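Local coordinates for aggregation suppressing protein (Salmonella enterica subsp. enterica serovar Typhimurium, PDB 4ZJ9) that probably acts as a small heat-shock chaperone of the alpha-crystallin family, suppressing the aggregation of other proteins under stress, at residues A43-D48 against A105-S110. Residues are numbered along the deposited sequence; the frame is centred on the assembly and turned at random.
Sequences ATPAYD and ADFQLS
One face of the F107 ring is taken by the pyrrolidine of P45: CG of P45 stands 3.5 Å from the centroid of the F107 ring, only 11° off the ring normal, a CH-pi contact in which proline C-H bonds meet the electron-rich face. At the ring edge, in its plane, lies the carbonyl O of A105 from the same segment. With CG between its own backbone N and carbonyl carbon (chi1 64°), F107 holds its ring with one face to P45 and an edge to that oxygen. CD of P45 also closes in on F107 CB, at 3.6 Å. Proline suits this spot because its fixed ring turns a CH2 edge onto the phenyl face, and a wholly hydrocarbon phenyl suits the buried F107; no hydrogen bond joins the two segments, and the contact is apolar. The second flat group, the ring of Y47, has the carbonyl O of P45 at its edge, in plane, while L109 CD1 comes to 4.4 Å from Y47 CD1 at an oblique angle. Tyrosine fits this partly exposed position, packing its ring on L109 while carrying a polar hydroxyl. The fork of leucine lets one residue meet Y47 with CD1 and both P45 and T44 with CD2, which lies 4.3 Å from T44 CB. V61 of strand 56-62 touches both P45 and L109, W66 meets F107 edge-to-face, and Y47 does the same with F111. D48, further along, pairs with a strand of the second subunit. The loop leading into strand 47-51 thus lays P45 against F107 and L109 of strand 107-112 in the other sheet, as in the immunoglobulin-like beta sandwich of the alpha-crystallin domain.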
# COMPACT_ATOMS: atom_id res chain seq x y z
N ALA A 43 12.96 3.74 -8.02
CA ALA A 43 11.73 2.93 -7.70
C ALA A 43 10.49 3.84 -7.69
O ALA A 43 10.27 4.63 -6.75
CB ALA A 43 11.88 2.20 -6.36
N THR A 44 9.70 3.73 -8.75
CA THR A 44 8.46 4.50 -8.88
C THR A 44 7.25 3.63 -8.52
O THR A 44 7.24 2.41 -8.75
CB THR A 44 8.26 5.07 -10.31
OG1 THR A 44 8.13 4.00 -11.26
CG2 THR A 44 9.42 5.98 -10.71
N PRO A 45 6.21 4.24 -7.95
CA PRO A 45 5.10 3.41 -7.55
C PRO A 45 4.45 2.71 -8.68
O PRO A 45 4.25 3.27 -9.78
CB PRO A 45 4.12 4.42 -6.90
CG PRO A 45 4.92 5.62 -6.61
CD PRO A 45 5.95 5.67 -7.70
N ALA A 46 4.05 1.47 -8.42
CA ALA A 46 3.23 0.74 -9.35
C ALA A 46 1.92 1.49 -9.57
O ALA A 46 1.43 2.15 -8.67
CB ALA A 46 2.98 -0.67 -8.79
N TYR A 47 1.35 1.39 -10.74
CA TYR A 47 0.06 1.94 -10.98
C TYR A 47 -0.74 1.06 -11.96
O TYR A 47 -0.21 0.18 -12.68
CB TYR A 47 0.14 3.42 -11.45
CG TYR A 47 0.73 3.59 -12.85
CD1 TYR A 47 2.09 3.74 -13.05
CD2 TYR A 47 -0.11 3.62 -13.99
CE1 TYR A 47 2.63 3.85 -14.33
CE2 TYR A 47 0.41 3.78 -15.27
CZ TYR A 47 1.78 3.86 -15.44
OH TYR A 47 2.29 4.04 -16.71
N ASP A 48 -2.04 1.32 -11.99
CA ASP A 48 -2.94 0.71 -12.91
C ASP A 48 -3.59 1.87 -13.61
O ASP A 48 -3.80 2.95 -13.03
CB ASP A 48 -4.06 -0.02 -12.21
CG ASP A 48 -3.63 -1.35 -11.58
OD1 ASP A 48 -2.52 -1.89 -11.89
OD2 ASP A 48 -4.42 -1.82 -10.75
N ALA A 105 10.18 6.26 -1.13
CA ALA A 105 10.99 7.20 -1.87
C ALA A 105 10.09 8.15 -2.62
O ALA A 105 9.05 7.73 -3.13
CB ALA A 105 11.88 6.43 -2.84
N ASP A 106 10.50 9.41 -2.68
CA ASP A 106 9.77 10.44 -3.39
C ASP A 106 9.63 10.04 -4.86
O ASP A 106 10.50 9.35 -5.42
CB ASP A 106 10.51 11.79 -3.27
CG ASP A 106 10.57 12.30 -1.84
OD1 ASP A 106 9.96 11.63 -0.98
OD2 ASP A 106 11.16 13.38 -1.58
N PHE A 107 8.54 10.47 -5.49
CA PHE A 107 8.30 10.10 -6.87
C PHE A 107 7.53 11.18 -7.60
O PHE A 107 7.01 12.11 -6.98
CB PHE A 107 7.49 8.81 -6.94
CG PHE A 107 6.12 8.93 -6.34
CD1 PHE A 107 5.89 8.65 -5.00
CD2 PHE A 107 5.04 9.28 -7.14
CE1 PHE A 107 4.61 8.73 -4.47
CE2 PHE A 107 3.76 9.35 -6.62
CZ PHE A 107 3.56 9.12 -5.27
N GLN A 108 7.48 11.07 -8.91
CA GLN A 108 6.66 11.90 -9.72
C GLN A 108 6.25 11.11 -10.95
O GLN A 108 7.08 10.62 -11.73
CB GLN A 108 7.36 13.20 -10.12
CG GLN A 108 6.33 14.24 -10.54
CD GLN A 108 6.78 15.09 -11.69
OE1 GLN A 108 6.97 14.59 -12.81
NE2 GLN A 108 6.96 16.38 -11.44
N LEU A 109 4.93 10.98 -11.06
CA LEU A 109 4.29 10.36 -12.18
C LEU A 109 3.67 11.48 -13.00
O LEU A 109 3.24 12.45 -12.45
CB LEU A 109 3.27 9.35 -11.70
CG LEU A 109 3.84 8.21 -10.87
CD1 LEU A 109 2.69 7.31 -10.52
CD2 LEU A 109 4.87 7.39 -11.65
N SER A 110 3.67 11.35 -14.32
CA SER A 110 3.14 12.37 -15.26
C SER A 110 2.29 11.71 -16.30
O SER A 110 2.67 10.66 -16.86
CB SER A 110 4.29 13.11 -15.92
OG SER A 110 4.76 14.11 -15.02